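Local structure of Wnt inhibitor of Dorsal protein (Drosophila melanogaster, 4KRR) at residues A[9-14]-A[67-72]; A[62-67]-A[124-129]. The protein probably acts, as a whole secreted Wnt protein, as a ligand of frizzled receptors, this chain being its N-terminal domain and linker. All blocks are in the same frame, centred on the assembly; numbering follows the deposited sequence.

Interaction 1 (A[9-14]-A[67-72]); sequences EDITGK and VHTLTK
T69 and I11 meet through methyl ends placed by their side-chain torsions. T69 OG1 sits beside the backbone N (chi1 -61°), which puts CG2 opposite that N, facing helix 8-26; in I11, CG1 lies beside its own backbone N (chi1 -68°), and this turn and a second one at chi2 together bring CD1 to within 4.1 Å of T69 CG2. This is helix-on-helix packing in the largely α-helical N-terminal domain of a Wnt, where helix 8-26 lies across helix 53-75. The local axes run at 125°, closer to antiparallel than parallel, and approach to 9.0 Å. The I11 and T69 side chains run past one another, head to tail, with the CD1 and CG2 methyls alongside. The other branch of I11, CG2, faces the backbone end of the L70 side chain, 4.3 Å from L70 CB. I11 and L70 are both buried, and both touch I79, one of the residues of the bound sodium site.

K14, one turn after I11, lies at the exposed edge of the contact. Its chain is bent at chi3, and CE lies 3.9 Å from T69 CG2; the contact falls on this methylene next to the ammonium group. The polar ends look elsewhere: K14 NZ makes a salt bridge to D73, further along helix 53-75, and T69 OG1 bonds back to A65 O in its own helix. No hydrogen bond joins the two segments. Within 67-72, T71 OG1 donates to V67 O at 2.7 Å, from above the carbonyl plane, while T71 N reaches the same oxygen from the opposite face.

Interaction 2 (A[62-67]-A[124-129]); sequences SMAAIV and ALLQRS
L126 drives one methyl, CD1, against V67 and the backbone of A64. With chi1 at -64° its CG lies beside its own backbone N, and with chi2 at 170° the chain extends toward helix 53-75. CD1 lies 3.6 Å from V67 CG1 and 3.7 Å from V67 CB, filling the corner between that branch and the stem. V67 presents CG1 opposite its backbone N (chi1 174°), and the two side chains pass at a slant. The same L126 CD1 is 4.1 Å from A64 CA, with the small A64 side chain beside it; the other branch, L126 CD2, faces A64 CB at 4.4 Å.

The contact lies near the centre of the chain, in the hydrophobic core of the helical Wnt N-terminal domain, where the last turn of helix 113-127 meets helix 53-75. All three touching residues are buried, and they meet without a hydrogen bond. Helix 97-107 adds L101 and Y104 against V67, and L165 of helix 158-170 touches A64.

L125 also leaves its backbone toward helix 53-75 but stops short of it, packing on L165 and M168 of helix 158-170. Past the helix end the side chains of R128 and S129 reach back to L125. R128, the first residue to leave helical backbone angles, lays one face of its guanidinium over L125 CA, which is 3.6 Å from the plane and nearer the edge of the group than its middle. S129 OG donates to L125 O at 2.6 Å, coming from well above the carbonyl plane.

From the N terminus, 9-14 on helix 8-26 comes first, then 62-67 and 67-72, adjoining segments of helix 53-75 that overlap at V67, and last 124-129 at the end of helix 113-127. Interaction 1 closes a loop of 52 residues that includes helix 36-44; interaction 2 closes one of 56 that includes helix 97-107. The loops cross rather than nest, since 62-67 begins before 67-72; the shared V67 touches across only in interaction 2. Helix 53-75 is thus the common element, binding helix 8-26 and the end of helix 113-127. The two contacts also touch directly: I11 CG2 lies 3.8 Å from I66 CG2, joining one apolar core.

Interaction 1 (A[9-14]-A[67-72])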
loop_
_atom_site.group_PDB
_atom_site.type_symbol
_atom_site.label_atom_id
_atom_site.label_comp_id
_atom_site.label_asym_id
_atom_site.label_seq_id
_atom_site.Cartn_x
_atom_site.Cartn_y
_atom_site.Cartn_z
ATOM N N GLU A 9 14.713 1.547 -7.384
ATOM C CA GLU A 9 14.366 0.912 -8.651
ATOM C C GLU A 9 13.869 -0.516 -8.433
ATOM O O GLU A 9 12.871 -0.933 -9.019
ATOM C CB GLU A 9 15.568 0.916 -9.596
ATOM C CG GLU A 9 15.347 0.152 -10.892
ATOM C CD GLU A 9 16.535 0.241 -11.831
ATOM O OE1 GLU A 9 16.930 1.372 -12.185
ATOM O OE2 GLU A 9 17.077 -0.818 -12.212
ATOM N N ASP A 10 14.569 -1.259 -7.583
ATOM C CA ASP A 10 14.206 -2.643 -7.300
ATOM C C ASP A 10 12.957 -2.728 -6.429
ATOM O O ASP A 10 12.093 -3.575 -6.650
ATOM C CB ASP A 10 15.369 -3.374 -6.628
ATOM C CG ASP A 10 16.627 -3.359 -7.469
ATOM O OD1 ASP A 10 16.515 -3.238 -8.706
ATOM O OD2 ASP A 10 17.730 -3.470 -6.893
ATOM N N ILE A 11 12.871 -1.846 -5.438
ATOM C CA ILE A 11 11.728 -1.817 -4.531
ATOM C C ILE A 11 10.436 -1.507 -5.281
ATOM O O ILE A 11 9.437 -2.215 -5.137
ATOM C CB ILE A 11 11.931 -0.786 -3.404
ATOM C CG1 ILE A 11 13.054 -1.237 -2.470
ATOM C CG2 ILE A 11 10.648 -0.598 -2.613
ATOM C CD1 ILE A 11 12.749 -2.527 -1.735
ATOM N N THR A 12 10.468 -0.450 -6.087
ATOM C CA THR A 12 9.317 -0.050 -6.889
ATOM C C THR A 12 8.935 -1.136 -7.888
ATOM O O THR A 12 7.757 -1.444 -8.063
ATOM C CB THR A 12 9.591 1.267 -7.647
ATOM O OG1 THR A 12 9.881 2.309 -6.706
ATOM C CG2 THR A 12 8.388 1.670 -8.485
ATOM N N GLY A 13 9.942 -1.714 -8.537
ATOM C CA GLY A 13 9.726 -2.781 -9.498
ATOM C C GLY A 13 8.970 -3.962 -8.919
ATOM O O GLY A 13 7.970 -4.404 -9.484
ATOM N N LYS A 14 9.449 -4.467 -7.784
ATOM C CA LYS A 14 8.812 -5.594 -7.108
ATOM C C LYS A 14 7.447 -5.192 -6.567
ATOM O O LYS A 14 6.493 -5.969 -6.627
ATOM C CB LYS A 14 9.689 -6.125 -5.968
ATOM C CG LYS A 14 10.976 -6.813 -6.417
ATOM C CD LYS A 14 11.696 -7.485 -5.247
ATOM C CE LYS A 14 12.142 -6.479 -4.194
ATOM N NZ LYS A 14 12.726 -7.131 -2.981
ATOM N N VAL A 67 5.415 -0.057 -0.002
ATOM C CA VAL A 67 5.699 0.049 1.427
ATOM C C VAL A 67 5.764 -1.331 2.084
ATOM O O VAL A 67 6.620 -1.587 2.933
ATOM C CB VAL A 67 4.660 0.942 2.147
ATOM C CG1 VAL A 67 4.889 0.932 3.652
ATOM C CG2 VAL A 67 4.722 2.370 1.606
ATOM N N HIS A 68 4.861 -2.219 1.677
ATOM C CA HIS A 68 4.858 -3.594 2.167
ATOM C C HIS A 68 6.166 -4.285 1.799
ATOM O O HIS A 68 6.748 -5.009 2.608
ATOM C CB HIS A 68 3.670 -4.364 1.579
ATOM C CG HIS A 68 3.470 -5.725 2.172
ATOM N ND1 HIS A 68 4.212 -6.822 1.790
ATOM C CD2 HIS A 68 2.597 -6.170 3.108
ATOM C CE1 HIS A 68 3.811 -7.882 2.469
ATOM N NE2 HIS A 68 2.831 -7.514 3.274
ATOM N N THR A 69 6.625 -4.052 0.573
ATOM C CA THR A 69 7.875 -4.633 0.099
ATOM C C THR A 69 9.056 -4.068 0.881
ATOM O O THR A 69 9.939 -4.811 1.311
ATOM C CB THR A 69 8.083 -4.370 -1.407
ATOM O OG1 THR A 69 7.010 -4.961 -2.149
ATOM C CG2 THR A 69 9.404 -4.961 -1.880
ATOM N N LEU A 70 9.056 -2.751 1.069
ATOM C CA LEU A 70 10.133 -2.067 1.777
ATOM C C LEU A 70 10.191 -2.472 3.246
ATOM O O LEU A 70 11.269 -2.698 3.795
ATOM C CB LEU A 70 9.978 -0.548 1.652
ATOM C CG LEU A 70 11.004 0.302 2.404
ATOM C CD1 LEU A 70 12.417 -0.024 1.938
ATOM C CD2 LEU A 70 10.707 1.788 2.237
ATOM N N THR A 71 9.025 -2.559 3.878
ATOM C CA THR A 71 8.938 -2.975 5.272
ATOM C C THR A 71 9.461 -4.398 5.453
ATOM O O THR A 71 10.249 -4.674 6.362
ATOM C CB THR A 71 7.486 -2.922 5.779
ATOM O OG1 THR A 71 6.956 -1.606 5.583
ATOM C CG2 THR A 71 7.417 -3.282 7.257
ATOM N N LYS A 72 9.020 -5.294 4.576
ATOM C CA LYS A 72 9.385 -6.704 4.664
ATOM C C LYS A 72 10.869 -6.922 4.397
ATOM O O LYS A 72 11.542 -7.638 5.139
ATOM C CB LYS A 72 8.543 -7.534 3.692
ATOM C CG LYS A 72 8.726 -9.036 3.828
ATOM C CD LYS A 72 7.760 -9.793 2.930
ATOM C CE LYS A 72 7.868 -11.295 3.143
ATOM N NZ LYS A 72 6.922 -12.053 2.277
#

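Interaction 2 (A[62-67]-A[124-129])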
loop_
_atom_site.group_PDB
_atom_site.type_symbol
_atom_site.label_atom_id
_atom_site.label_comp_id
_atom_site.label_asym_id
_atom_site.label_seq_id
_atom_site.Cartn_x
_atom_site.Cartn_y
_atom_site.Cartn_z
ATOM N N SER A 62 -0.626 0.532 -5.283
ATOM C CA SER A 62 0.776 0.619 -5.676
ATOM C C SER A 62 1.640 1.109 -4.519
ATOM O O SER A 62 2.688 0.531 -4.233
ATOM C CB SER A 62 0.944 1.528 -6.896
ATOM O OG SER A 62 0.187 1.041 -7.990
ATOM N N MET A 63 1.194 2.175 -3.858
ATOM C CA MET A 63 1.870 2.676 -2.668
ATOM C C MET A 63 1.949 1.610 -1.583
ATOM O O MET A 63 2.995 1.420 -0.965
ATOM C CB MET A 63 1.143 3.898 -2.111
ATOM C CG MET A 63 1.649 4.321 -0.743
ATOM S SD MET A 63 0.788 5.753 -0.083
ATOM C CE MET A 63 1.515 5.849 1.552
ATOM N N ALA A 64 0.835 0.921 -1.358
ATOM C CA ALA A 64 0.762 -0.107 -0.325
ATOM C C ALA A 64 1.730 -1.254 -0.599
ATOM O O ALA A 64 2.369 -1.770 0.318
ATOM C CB ALA A 64 -0.663 -0.629 -0.195
ATOM N N ALA A 65 1.838 -1.644 -1.865
ATOM C CA ALA A 65 2.703 -2.754 -2.249
ATOM C C ALA A 65 4.174 -2.384 -2.123
ATOM O O ALA A 65 5.005 -3.218 -1.770
ATOM C CB ALA A 65 2.389 -3.206 -3.663
ATOM N N ILE A 66 4.490 -1.128 -2.418
ATOM C CA ILE A 66 5.859 -0.643 -2.316
ATOM C C ILE A 66 6.296 -0.573 -0.855
ATOM O O ILE A 66 7.404 -0.987 -0.510
ATOM C CB ILE A 66 6.017 0.737 -2.994
ATOM C CG1 ILE A 66 5.827 0.603 -4.507
ATOM C CG2 ILE A 66 7.382 1.337 -2.693
ATOM C CD1 ILE A 66 5.914 1.915 -5.256
ATOM N N VAL A 67 5.415 -0.057 -0.002
ATOM C CA VAL A 67 5.699 0.049 1.427
ATOM C C VAL A 67 5.764 -1.331 2.084
ATOM O O VAL A 67 6.620 -1.587 2.933
ATOM C CB VAL A 67 4.660 0.942 2.147
ATOM C CG1 VAL A 67 4.889 0.932 3.652
ATOM C CG2 VAL A 67 4.722 2.370 1.606
ATOM N N ALA A 124 -2.172 4.815 7.283
ATOM C CA ALA A 124 -2.858 4.373 8.493
ATOM C C ALA A 124 -3.278 2.907 8.409
ATOM O O ALA A 124 -3.248 2.186 9.406
ATOM C CB ALA A 124 -4.067 5.254 8.762
ATOM N N LEU A 125 -3.674 2.477 7.216
ATOM C CA LEU A 125 -4.086 1.097 6.994
ATOM C C LEU A 125 -2.933 0.137 7.249
ATOM O O LEU A 125 -3.085 -0.855 7.958
ATOM C CB LEU A 125 -4.599 0.914 5.568
ATOM C CG LEU A 125 -4.825 -0.545 5.161
ATOM C CD1 LEU A 125 -6.052 -1.135 5.854
ATOM C CD2 LEU A 125 -4.929 -0.665 3.652
ATOM N N LEU A 126 -1.780 0.443 6.665
ATOM C CA LEU A 126 -0.588 -0.380 6.832
ATOM C C LEU A 126 -0.125 -0.422 8.282
ATOM O O LEU A 126 0.495 -1.392 8.714
ATOM C CB LEU A 126 0.538 0.132 5.935
ATOM C CG LEU A 126 0.249 0.034 4.437
ATOM C CD1 LEU A 126 1.293 0.790 3.638
ATOM C CD2 LEU A 126 0.190 -1.422 4.004
ATOM N N GLN A 127 -0.428 0.634 9.032
ATOM C CA GLN A 127 -0.065 0.690 10.441
ATOM C C GLN A 127 -0.960 -0.213 11.281
ATOM O O GLN A 127 -0.542 -0.715 12.323
ATOM C CB GLN A 127 -0.115 2.129 10.958
ATOM C CG GLN A 127 1.049 2.986 10.486
ATOM C CD GLN A 127 0.942 4.423 10.952
ATOM O OE1 GLN A 127 -0.143 5.004 10.968
ATOM N NE2 GLN A 127 2.070 5.004 11.342
ATOM N N ARG A 128 -2.190 -0.423 10.825
ATOM C CA ARG A 128 -3.106 -1.316 11.526
ATOM C C ARG A 128 -3.236 -2.655 10.803
ATOM O O ARG A 128 -4.181 -3.409 11.037
ATOM C CB ARG A 128 -4.478 -0.661 11.708
ATOM C CG ARG A 128 -5.221 -0.391 10.416
ATOM C CD ARG A 128 -6.624 0.121 10.689
ATOM N NE ARG A 128 -7.383 0.297 9.455
ATOM C CZ ARG A 128 -7.405 1.419 8.745
ATOM N NH1 ARG A 128 -6.709 2.475 9.148
ATOM N NH2 ARG A 128 -8.122 1.489 7.632
ATOM N N SER A 129 -2.276 -2.948 9.930
ATOM C CA SER A 129 -2.263 -4.208 9.193
ATOM C C SER A 129 -1.194 -5.154 9.731
ATOM O O SER A 129 -0.687 -6.014 9.009
ATOM C CB SER A 129 -2.032 -3.958 7.699
ATOM O OG SER A 129 -3.140 -3.302 7.111
#